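Local coordinates for Mgp-operon protein 3 (Mycoplasma pneumoniae M129, PDB 6TM0) that probably acts as a membrane-bound adhesin, related to the P110 family, that attaches the mycoplasma to host cells by binding sialylated sugars, at residues Gly584-Gly589 against Thr619-Met624; Asp10-Thr15 against Gly27-Arg32; Pro474-Trp479 against Ala490-Lys495; Lys225-Arg230 against Tyr239-Ser244. One frame throughout, in Å; residues are numbered along the deposited sequence.

The four contacts lie apart along one chain, none touching another. Interaction 3 is the most buried and lies nearest the centre of the chain: a hairpin faced with aromatic rings. Interaction 4, also buried, joins the loop just before strand 229-231 to strand 239-241 and the loop after it, through an ion pair and a serine. Interactions 1 and 2 are partly buried and lie on opposite sides of the chain's centre, about 57 Å apart between centres. Interaction 2 pairs strands as interaction 3 does, but leads into a short helix with an aspartate at the N-cap position. Interaction 1 has no strand at all; a carboxylate binds a neighbouring loop close to the bound sialic acid.

Interaction 1: Gly584-Gly589 against Thr619-Met624; sequences GLDSDG and TPVSGM
Asp586 reaches from its turn to Ser622 and holds it with both carboxylate oxygens. Its CG is turned in between the backbone N and the carbonyl carbon (chi1 59°), which turns the carboxylate toward the facing loop. There OD2 accepts the backbone N of Ser622 at 2.9 Å through its syn lone pair, while Ser622 OG gives its proton to Asp586 OD1 at 3.1 Å from above the carboxylate plane. Serine suits the place because its hydroxyl, with chi1 83°, points back to the aspartate and also bonds Asn597 ND2. Aspartate suits its own, since the two oxygens of one carboxylate can take the N-H and the hydroxyl at once. Gly584, with no side chain, lets its CA come within 3.4 Å of Ser622 OG. Next to it, Leu585 N bonds Thr619 O at 2.8 Å in a nearly straight line, and the leucine lays CD1 beside Pro620 CB at 4.3 Å. The side chain of Pro620 is also about 5 Å from a bound N-acetylneuraminic acid. A type I turn from Gly584 to Ser587 sets this geometry; Ser587 N and OG both bond Gly584 O, from the same face of its plane. Ser587 touches Leu594 of helix 591-595, and the two loops flank that helix, the first after strand 575-577 and the second before strand 650-654.

Interaction 2: Asp10-Thr15 against Gly27-Arg32; sequences DHNTLT and GLDVVR
Thr13 and Asp29 face each other as a non-hydrogen-bonded antiparallel pair, their CA atoms 4.3 Å apart, and Leu14 and Leu28 form the hydrogen-bonded pair beside them. Leu14 N gives to Leu28 O and Leu28 N to Leu14 O, each bond 3.0 Å long. A third backbone bond, from Val30 N to Asn12 O at 3.1 Å, links the turn to the start of helix 30-33. That type II' turn, from Asp10 to Thr13, leads the chain in from strand 6-10. Glycine suits position 27, with its positive phi of 90° and the close pass of Gly27 CA by Thr15 OG1.

Among the side chains, Leu14 and Leu28 share one face. Leu14 sends CD1 obliquely across Val30 CG2 at 4.0 Å, and these branched chains sink among Leu42, Leu53 and Phe118 of the adjoining sheet. Asn12 lays its amide carbon CG against Val31 CG2 at 3.5 Å, with its CB 3.5 Å from Asp29 OD1, while its OD1 is taken by Leu42 N. On the other face Asp29 stands at the N-cap of the helix. Its CG lies anti to the backbone N (chi1 -173°), which turns the carboxylate toward Arg32; OD2 forms a salt bridge to Arg32 NE at 3.0 Å, a weak hydrogen bond by its angle. The chemistry is thus two-sided: leucines and valine pack the hairpin on the four-stranded sheet that includes 40-46, 52-59 and 114-120, while the acid's negative charge would probably interact favourably with the positive, N-terminal end of the helix dipole.

Interaction 3: Pro474-Trp479 against Ala490-Lys495; sequences PSLWYW and ATWWAK
Tyr478 lies between Trp493 and Thr491, one on each face of its ring. Its CG sits between the backbone N and the carbonyl carbon (chi1 65°), which places the ring there. The indole of Trp493 stacks face to face on it, six-membered ring to phenol ring, with centroids 4.1 Å apart and planes 30° from parallel; against the opposite face Thr491 sets its CB, 4.0 Å from the centroid of the Tyr478 ring, as a CH-pi contact. The beta-branched threonine offers that carbon while its OG1 bonds Ala707 O, and the tyrosine hydroxyl goes to Thr496 OG1.

On the other face of the hairpin, Trp477 and Trp492 run alongside each other in the same direction. The edge of Trp477 is turned to the face of Trp492, centroids of the six-membered rings 5.6 Å apart and planes at 80°, an offset edge-to-face pair. Ala490 is small enough to fit among the tryptophans: its CB lies 3.6 Å from the centroid of the Trp479 six-membered ring, over the face, as a CH-pi contact, and 3.4 Å from Trp477 CD1.

The main chains fix these positions. Tyr478 and Thr491 exchange backbone bonds as the hydrogen-bonded antiparallel pair, and Trp493 N meets Leu476 O at 2.8 Å just beyond. Trp479 NE1 bonds Ala135 O and Trp492 NE1 bonds Tyr138 O, so these buried indoles keep polar partners. Helix 446-454 packs on Trp477 and helix 701-712 on Tyr478. These are the last two strands of a four-stranded antiparallel meander, consistent with a propeller blade in the MgpC family of the beta-propeller clan.

Interaction 4: Lys225-Arg230 against Tyr239-Ser244; sequences KGRAYR and YEPLDS
Arg227 and Glu240 make a buried salt bridge, NH2 to OE1 at 2.8 Å, in which the carboxylate meets the edge of the guanidinium near its plane. The two side chains run alongside each other in the same sense, their flat groups 45° apart. The hydrogen bond within the pair is weak, with an N-H angle of 142°. Arg227 bends at chi2 and chi3 to reach it, and Glu240 stretches out beyond CG.

Closer to the backbone, Pro241 sets its CG 3.5 Å from Arg227 N and 3.7 Å from Arg227 CG, a compact ring crossing the base of the arginine at about a right angle. Ser244 then joins the far end: its CB lies 3.4 Å from Gly226 CA, and its OG takes a weak bond from Arg227 N at 3.2 Å. Gly226, at phi 97°, gives the serine room to come this near. The aliphatic part of Lys225 packs at the edge, CG 3.6 Å from Ser244 O.

In the second shell, Arg227 NH1 forms a salt bridge to Glu167 while NH2 also bonds Pro169 O, so the guanidinium has two acids to balance its charge. Glu240 OE2 accepts from Thr174 and Thr171, which should hold the carboxylate steady and favour its charged form. Ser244 OG donates to Gly178 O. The whole is a buried ion pair between the lead-in to strand 229-231, which pairs with strand 165-167 in a large mixed sheet, and strand 239-241, which pairs with strand 356-358 in a separate one.

Interaction 1: Gly584-Gly589 against Thr619-Met624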
# COMPACT_ATOMS: atom_id res chain seq x y z
N GLY A 584 12.67 -22.05 -5.49
CA GLY A 584 13.51 -23.14 -5.00
C GLY A 584 15.00 -22.86 -5.05
O GLY A 584 15.45 -22.04 -5.85
N LEU A 585 15.77 -23.52 -4.18
CA LEU A 585 17.23 -23.34 -4.15
C LEU A 585 17.84 -23.81 -5.48
O LEU A 585 18.79 -23.19 -5.98
CB LEU A 585 17.86 -24.08 -2.96
CG LEU A 585 17.73 -23.41 -1.59
CD1 LEU A 585 18.15 -24.35 -0.48
CD2 LEU A 585 18.56 -22.15 -1.50
N ASP A 586 17.22 -24.85 -6.07
CA ASP A 586 17.61 -25.50 -7.32
C ASP A 586 17.06 -24.79 -8.58
O ASP A 586 17.19 -25.34 -9.67
CB ASP A 586 17.22 -27.00 -7.31
CG ASP A 586 15.75 -27.33 -7.10
OD1 ASP A 586 15.07 -26.61 -6.34
OD2 ASP A 586 15.29 -28.35 -7.66
N SER A 587 16.52 -23.58 -8.44
CA SER A 587 16.00 -22.80 -9.57
C SER A 587 17.05 -22.57 -10.65
O SER A 587 18.23 -22.39 -10.33
CB SER A 587 15.51 -21.44 -9.10
OG SER A 587 14.39 -21.56 -8.24
N ASP A 588 16.60 -22.51 -11.92
CA ASP A 588 17.46 -22.18 -13.06
C ASP A 588 17.85 -20.70 -12.99
O ASP A 588 17.10 -19.89 -12.43
CB ASP A 588 16.78 -22.52 -14.39
CG ASP A 588 17.12 -23.91 -14.89
OD1 ASP A 588 16.58 -24.89 -14.34
OD2 ASP A 588 17.95 -24.02 -15.82
N GLY A 589 19.03 -20.37 -13.50
CA GLY A 589 19.57 -19.01 -13.44
C GLY A 589 18.93 -18.00 -14.36
O GLY A 589 18.59 -18.32 -15.49
N THR A 619 12.86 -24.51 -0.20
CA THR A 619 12.92 -25.90 -0.68
C THR A 619 14.21 -26.18 -1.51
O THR A 619 14.61 -25.35 -2.33
CB THR A 619 11.61 -26.27 -1.42
OG1 THR A 619 11.61 -27.66 -1.70
CG2 THR A 619 11.39 -25.48 -2.71
N PRO A 620 14.88 -27.34 -1.30
CA PRO A 620 16.10 -27.63 -2.09
C PRO A 620 15.77 -28.39 -3.37
O PRO A 620 16.67 -28.69 -4.16
CB PRO A 620 16.95 -28.45 -1.12
CG PRO A 620 15.96 -29.02 -0.11
CD PRO A 620 14.60 -28.45 -0.37
N VAL A 621 14.49 -28.74 -3.56
CA VAL A 621 13.98 -29.45 -4.71
C VAL A 621 12.73 -28.69 -5.15
O VAL A 621 11.82 -28.49 -4.34
CB VAL A 621 13.66 -30.96 -4.44
CG1 VAL A 621 13.27 -31.68 -5.72
CG2 VAL A 621 14.83 -31.67 -3.77
N SER A 622 12.71 -28.27 -6.42
CA SER A 622 11.60 -27.53 -7.00
C SER A 622 11.56 -27.71 -8.52
O SER A 622 12.55 -28.16 -9.12
CB SER A 622 11.67 -26.05 -6.63
OG SER A 622 12.54 -25.31 -7.48
N GLY A 623 10.44 -27.33 -9.12
CA GLY A 623 10.21 -27.35 -10.56
C GLY A 623 10.23 -28.74 -11.15
O GLY A 623 9.55 -29.64 -10.64
N MET A 624 11.01 -28.91 -12.22
CA MET A 624 11.12 -30.18 -12.92
C MET A 624 12.46 -30.89 -12.62
O MET A 624 13.17 -31.36 -13.53
CB MET A 624 10.83 -29.98 -14.42
CG MET A 624 9.36 -29.73 -14.72
SD MET A 624 8.32 -31.20 -14.48
CE MET A 624 6.66 -30.46 -14.78

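Interaction 2: Asp10-Thr15 against Gly27-Arg32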
# COMPACT_ATOMS: atom_id res chain seq x y z
N ASP A 10 -2.08 24.92 2.84
CA ASP A 10 -2.18 25.05 4.28
C ASP A 10 -3.60 24.70 4.59
O ASP A 10 -4.50 25.49 4.34
CB ASP A 10 -1.81 26.45 4.81
CG ASP A 10 -2.03 26.62 6.32
OD1 ASP A 10 -2.06 25.60 7.05
OD2 ASP A 10 -2.18 27.79 6.77
N HIS A 11 -3.81 23.46 5.05
CA HIS A 11 -5.12 22.85 5.32
C HIS A 11 -5.95 22.87 4.02
O HIS A 11 -5.54 22.23 3.06
CB HIS A 11 -5.84 23.45 6.56
CG HIS A 11 -5.01 23.47 7.80
ND1 HIS A 11 -4.48 24.66 8.32
CD2 HIS A 11 -4.60 22.44 8.59
CE1 HIS A 11 -3.80 24.31 9.41
NE2 HIS A 11 -3.84 22.99 9.61
N ASN A 12 -7.02 23.66 3.95
CA ASN A 12 -7.89 23.73 2.78
C ASN A 12 -7.54 24.85 1.80
O ASN A 12 -8.16 24.94 0.74
CB ASN A 12 -9.36 23.87 3.21
CG ASN A 12 -9.85 22.75 4.10
OD1 ASN A 12 -9.76 21.57 3.76
ND2 ASN A 12 -10.40 23.10 5.25
N THR A 13 -6.55 25.70 2.14
CA THR A 13 -6.13 26.87 1.36
C THR A 13 -4.91 26.61 0.45
O THR A 13 -3.96 25.95 0.87
CB THR A 13 -5.88 28.05 2.31
OG1 THR A 13 -6.90 28.05 3.31
CG2 THR A 13 -5.86 29.38 1.60
N LEU A 14 -4.94 27.15 -0.79
CA LEU A 14 -3.84 27.08 -1.75
C LEU A 14 -3.41 28.51 -2.04
O LEU A 14 -4.12 29.23 -2.74
CB LEU A 14 -4.28 26.35 -3.04
CG LEU A 14 -4.70 24.87 -2.91
CD1 LEU A 14 -5.18 24.30 -4.24
CD2 LEU A 14 -3.58 24.03 -2.42
N THR A 15 -2.27 28.96 -1.45
CA THR A 15 -1.78 30.33 -1.60
C THR A 15 -0.73 30.49 -2.71
O THR A 15 0.28 29.79 -2.72
CB THR A 15 -1.32 30.87 -0.24
OG1 THR A 15 -2.48 31.06 0.57
CG2 THR A 15 -0.59 32.20 -0.33
N GLY A 27 -4.83 33.46 -0.75
CA GLY A 27 -5.06 32.12 -1.29
C GLY A 27 -6.50 31.78 -1.62
O GLY A 27 -7.38 32.64 -1.55
N LEU A 28 -6.74 30.51 -1.99
CA LEU A 28 -8.06 29.96 -2.34
C LEU A 28 -8.48 28.84 -1.37
O LEU A 28 -7.85 27.77 -1.36
CB LEU A 28 -8.03 29.43 -3.80
CG LEU A 28 -9.17 28.53 -4.28
CD1 LEU A 28 -10.22 29.34 -5.02
CD2 LEU A 28 -8.64 27.45 -5.17
N ASP A 29 -9.54 29.09 -0.57
CA ASP A 29 -10.10 28.09 0.35
C ASP A 29 -11.02 27.19 -0.50
O ASP A 29 -12.21 27.49 -0.66
CB ASP A 29 -10.86 28.75 1.51
CG ASP A 29 -11.34 27.80 2.61
OD1 ASP A 29 -11.40 26.57 2.37
OD2 ASP A 29 -11.65 28.29 3.71
N VAL A 30 -10.45 26.10 -1.04
CA VAL A 30 -11.10 25.14 -1.93
C VAL A 30 -12.50 24.73 -1.45
O VAL A 30 -13.44 24.77 -2.24
CB VAL A 30 -10.18 23.92 -2.18
CG1 VAL A 30 -10.64 23.15 -3.39
CG2 VAL A 30 -8.75 24.36 -2.40
N VAL A 31 -12.63 24.40 -0.14
CA VAL A 31 -13.89 23.99 0.52
C VAL A 31 -14.95 25.08 0.41
O VAL A 31 -16.02 24.83 -0.14
CB VAL A 31 -13.66 23.57 2.00
CG1 VAL A 31 -14.99 23.23 2.69
CG2 VAL A 31 -12.68 22.40 2.09
N ARG A 32 -14.64 26.27 0.93
CA ARG A 32 -15.57 27.40 0.94
C ARG A 32 -15.91 27.91 -0.47
O ARG A 32 -17.00 28.46 -0.67
CB ARG A 32 -15.06 28.52 1.86
CG ARG A 32 -15.02 28.11 3.34
CD ARG A 32 -14.87 29.30 4.27
NE ARG A 32 -14.02 29.01 5.44
CZ ARG A 32 -14.44 28.49 6.59
NH1 ARG A 32 -13.58 28.27 7.58
NH2 ARG A 32 -15.72 28.18 6.76

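Interaction 3: Pro474-Trp479 against Ala490-Lys495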
# COMPACT_ATOMS: atom_id res chain seq x y z
N PRO A 474 -4.99 -0.39 2.84
CA PRO A 474 -5.32 -1.05 1.57
C PRO A 474 -6.62 -0.53 0.95
O PRO A 474 -7.55 -0.17 1.67
CB PRO A 474 -5.39 -2.53 1.94
CG PRO A 474 -5.58 -2.56 3.40
CD PRO A 474 -4.90 -1.36 3.94
N SER A 475 -6.60 -0.38 -0.38
CA SER A 475 -7.72 0.13 -1.18
C SER A 475 -8.23 -0.95 -2.11
O SER A 475 -7.44 -1.63 -2.76
CB SER A 475 -7.32 1.38 -1.97
OG SER A 475 -5.93 1.43 -2.28
N LEU A 476 -9.56 -1.10 -2.16
CA LEU A 476 -10.30 -2.10 -2.94
C LEU A 476 -10.97 -1.51 -4.20
O LEU A 476 -11.55 -2.26 -5.00
CB LEU A 476 -11.41 -2.73 -2.07
CG LEU A 476 -11.07 -3.76 -1.00
CD1 LEU A 476 -10.39 -3.14 0.22
CD2 LEU A 476 -12.36 -4.39 -0.51
N TRP A 477 -10.94 -0.17 -4.34
CA TRP A 477 -11.58 0.52 -5.45
C TRP A 477 -10.94 1.85 -5.80
O TRP A 477 -10.44 2.52 -4.91
CB TRP A 477 -13.10 0.68 -5.19
CG TRP A 477 -13.45 1.44 -3.95
CD1 TRP A 477 -13.42 2.80 -3.78
CD2 TRP A 477 -13.96 0.90 -2.73
NE1 TRP A 477 -13.86 3.13 -2.52
CE2 TRP A 477 -14.21 1.99 -1.85
CE3 TRP A 477 -14.28 -0.40 -2.29
CZ2 TRP A 477 -14.72 1.81 -0.56
CZ3 TRP A 477 -14.78 -0.57 -1.01
CH2 TRP A 477 -15.00 0.52 -0.16
N TYR A 478 -10.99 2.25 -7.09
CA TYR A 478 -10.43 3.51 -7.60
C TYR A 478 -11.40 4.13 -8.61
O TYR A 478 -12.02 3.39 -9.35
CB TYR A 478 -9.08 3.23 -8.29
CG TYR A 478 -9.21 2.36 -9.52
CD1 TYR A 478 -9.37 0.98 -9.41
CD2 TYR A 478 -9.22 2.93 -10.79
CE1 TYR A 478 -9.52 0.18 -10.54
CE2 TYR A 478 -9.34 2.13 -11.93
CZ TYR A 478 -9.50 0.76 -11.80
OH TYR A 478 -9.62 -0.02 -12.92
N TRP A 479 -11.50 5.47 -8.67
CA TRP A 479 -12.42 6.13 -9.60
C TRP A 479 -11.78 6.55 -10.90
O TRP A 479 -10.61 6.92 -10.89
CB TRP A 479 -13.00 7.37 -8.95
CG TRP A 479 -14.09 7.10 -7.98
CD1 TRP A 479 -15.43 7.21 -8.21
CD2 TRP A 479 -13.95 6.79 -6.59
NE1 TRP A 479 -16.13 6.93 -7.06
CE2 TRP A 479 -15.24 6.67 -6.04
CE3 TRP A 479 -12.84 6.59 -5.74
CZ2 TRP A 479 -15.47 6.35 -4.70
CZ3 TRP A 479 -13.06 6.24 -4.42
CH2 TRP A 479 -14.36 6.13 -3.91
N ALA A 490 -16.91 4.04 -8.17
CA ALA A 490 -15.56 3.52 -8.16
C ALA A 490 -15.50 2.17 -8.89
O ALA A 490 -16.50 1.43 -8.95
CB ALA A 490 -15.09 3.35 -6.73
N THR A 491 -14.32 1.84 -9.43
CA THR A 491 -14.04 0.59 -10.13
C THR A 491 -13.35 -0.32 -9.14
O THR A 491 -12.39 0.10 -8.49
CB THR A 491 -13.22 0.85 -11.41
OG1 THR A 491 -13.92 1.80 -12.21
CG2 THR A 491 -12.98 -0.42 -12.21
N TRP A 492 -13.85 -1.54 -9.01
CA TRP A 492 -13.33 -2.56 -8.11
C TRP A 492 -11.96 -3.03 -8.57
O TRP A 492 -11.78 -3.33 -9.75
CB TRP A 492 -14.27 -3.76 -8.10
CG TRP A 492 -15.53 -3.52 -7.36
CD1 TRP A 492 -16.74 -3.17 -7.88
CD2 TRP A 492 -15.72 -3.59 -5.93
NE1 TRP A 492 -17.67 -3.00 -6.88
CE2 TRP A 492 -17.07 -3.26 -5.67
CE3 TRP A 492 -14.87 -3.90 -4.85
CZ2 TRP A 492 -17.59 -3.23 -4.36
CZ3 TRP A 492 -15.39 -3.89 -3.56
CH2 TRP A 492 -16.73 -3.56 -3.32
N TRP A 493 -11.00 -3.13 -7.61
CA TRP A 493 -9.67 -3.68 -7.88
C TRP A 493 -9.77 -5.20 -8.02
O TRP A 493 -9.00 -5.79 -8.78
CB TRP A 493 -8.66 -3.35 -6.77
CG TRP A 493 -8.00 -2.00 -6.84
CD1 TRP A 493 -7.92 -1.08 -5.84
CD2 TRP A 493 -7.22 -1.48 -7.94
NE1 TRP A 493 -7.19 0.01 -6.26
CE2 TRP A 493 -6.75 -0.20 -7.55
CE3 TRP A 493 -6.91 -1.94 -9.23
CZ2 TRP A 493 -5.99 0.62 -8.40
CZ3 TRP A 493 -6.15 -1.13 -10.07
CH2 TRP A 493 -5.69 0.12 -9.66
N ALA A 494 -10.75 -5.84 -7.33
CA ALA A 494 -11.02 -7.29 -7.42
C ALA A 494 -11.44 -7.67 -8.85
O ALA A 494 -11.52 -8.85 -9.20
CB ALA A 494 -12.13 -7.68 -6.43
N LYS A 495 -11.73 -6.63 -9.68
CA LYS A 495 -12.19 -6.73 -11.06
C LYS A 495 -11.19 -6.09 -12.05
O LYS A 495 -11.43 -6.13 -13.25
CB LYS A 495 -13.61 -6.13 -11.23
CG LYS A 495 -14.67 -6.79 -10.34
CD LYS A 495 -16.08 -6.49 -10.83
CE LYS A 495 -17.10 -7.34 -10.11
NZ LYS A 495 -18.49 -6.83 -10.30

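Interaction 4: Lys225-Arg230 against Tyr239-Ser244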
# COMPACT_ATOMS: atom_id res chain seq x y z
N LYS A 225 -6.38 -14.89 18.11
CA LYS A 225 -5.91 -13.75 18.90
C LYS A 225 -5.03 -12.80 18.07
O LYS A 225 -4.84 -13.03 16.87
CB LYS A 225 -5.24 -14.17 20.23
CG LYS A 225 -3.97 -15.02 20.12
CD LYS A 225 -3.29 -15.17 21.47
CE LYS A 225 -3.90 -16.22 22.38
NZ LYS A 225 -3.52 -17.60 21.97
N GLY A 226 -4.54 -11.75 18.70
CA GLY A 226 -3.68 -10.77 18.04
C GLY A 226 -4.38 -9.52 17.55
O GLY A 226 -5.43 -9.14 18.06
N ARG A 227 -3.80 -8.89 16.53
CA ARG A 227 -4.35 -7.69 15.92
C ARG A 227 -5.74 -7.97 15.33
O ARG A 227 -6.03 -9.10 14.88
CB ARG A 227 -3.41 -7.15 14.84
CG ARG A 227 -2.01 -6.80 15.35
CD ARG A 227 -1.64 -5.35 15.10
NE ARG A 227 -1.91 -4.95 13.72
CZ ARG A 227 -2.02 -3.70 13.29
NH1 ARG A 227 -2.27 -3.45 12.02
NH2 ARG A 227 -1.86 -2.69 14.14
N ALA A 228 -6.61 -6.94 15.36
CA ALA A 228 -7.99 -7.02 14.90
C ALA A 228 -8.16 -7.28 13.39
O ALA A 228 -7.37 -6.82 12.55
CB ALA A 228 -8.75 -5.78 15.32
N TYR A 229 -9.20 -8.06 13.08
CA TYR A 229 -9.69 -8.43 11.76
C TYR A 229 -11.20 -8.27 11.88
O TYR A 229 -11.84 -8.95 12.70
CB TYR A 229 -9.35 -9.89 11.46
CG TYR A 229 -7.95 -10.09 10.94
CD1 TYR A 229 -7.63 -9.79 9.62
CD2 TYR A 229 -6.96 -10.65 11.74
CE1 TYR A 229 -6.35 -10.01 9.12
CE2 TYR A 229 -5.68 -10.87 11.26
CZ TYR A 229 -5.37 -10.53 9.95
OH TYR A 229 -4.11 -10.70 9.45
N ARG A 230 -11.78 -7.33 11.14
CA ARG A 230 -13.21 -7.08 11.28
C ARG A 230 -13.97 -7.24 9.97
O ARG A 230 -13.41 -7.09 8.89
CB ARG A 230 -13.51 -5.71 11.93
CG ARG A 230 -13.04 -5.55 13.39
CD ARG A 230 -13.94 -6.23 14.39
NE ARG A 230 -13.44 -6.17 15.77
CZ ARG A 230 -12.62 -7.07 16.31
NH1 ARG A 230 -12.24 -6.95 17.58
NH2 ARG A 230 -12.17 -8.10 15.60
N TYR A 239 -6.93 0.45 20.16
CA TYR A 239 -5.95 -0.32 20.93
C TYR A 239 -5.34 -1.38 20.06
O TYR A 239 -6.03 -1.92 19.19
CB TYR A 239 -6.63 -1.00 22.15
CG TYR A 239 -7.51 -0.06 22.94
CD1 TYR A 239 -6.95 0.92 23.77
CD2 TYR A 239 -8.89 -0.09 22.81
CE1 TYR A 239 -7.75 1.83 24.45
CE2 TYR A 239 -9.70 0.81 23.50
CZ TYR A 239 -9.13 1.77 24.32
OH TYR A 239 -9.91 2.67 25.00
N GLU A 240 -4.06 -1.71 20.28
CA GLU A 240 -3.44 -2.77 19.49
C GLU A 240 -2.41 -3.60 20.30
O GLU A 240 -1.72 -3.05 21.16
CB GLU A 240 -2.86 -2.25 18.15
CG GLU A 240 -1.72 -1.27 18.23
CD GLU A 240 -0.89 -1.27 16.97
OE1 GLU A 240 -0.42 -2.36 16.56
OE2 GLU A 240 -0.72 -0.18 16.37
N PRO A 241 -2.33 -4.95 20.06
CA PRO A 241 -1.40 -5.78 20.85
C PRO A 241 0.07 -5.45 20.68
O PRO A 241 0.50 -5.09 19.58
CB PRO A 241 -1.71 -7.21 20.38
CG PRO A 241 -2.30 -7.05 19.05
CD PRO A 241 -3.10 -5.78 19.11
N LEU A 242 0.84 -5.59 21.77
CA LEU A 242 2.28 -5.38 21.78
C LEU A 242 2.98 -6.65 21.26
O LEU A 242 4.09 -6.56 20.73
CB LEU A 242 2.77 -5.04 23.19
CG LEU A 242 2.55 -3.60 23.65
CD1 LEU A 242 2.38 -3.52 25.14
CD2 LEU A 242 3.71 -2.71 23.22
N ASP A 243 2.29 -7.82 21.39
CA ASP A 243 2.71 -9.17 20.98
C ASP A 243 1.44 -10.05 20.73
O ASP A 243 0.78 -10.48 21.69
CB ASP A 243 3.63 -9.80 22.05
CG ASP A 243 4.34 -11.08 21.63
OD1 ASP A 243 3.65 -12.10 21.44
OD2 ASP A 243 5.58 -11.07 21.54
N SER A 244 1.12 -10.33 19.44
CA SER A 244 -0.07 -11.10 19.02
C SER A 244 -0.04 -12.62 19.32
O SER A 244 -1.03 -13.32 19.06
CB SER A 244 -0.36 -10.85 17.55
OG SER A 244 -0.76 -9.50 17.38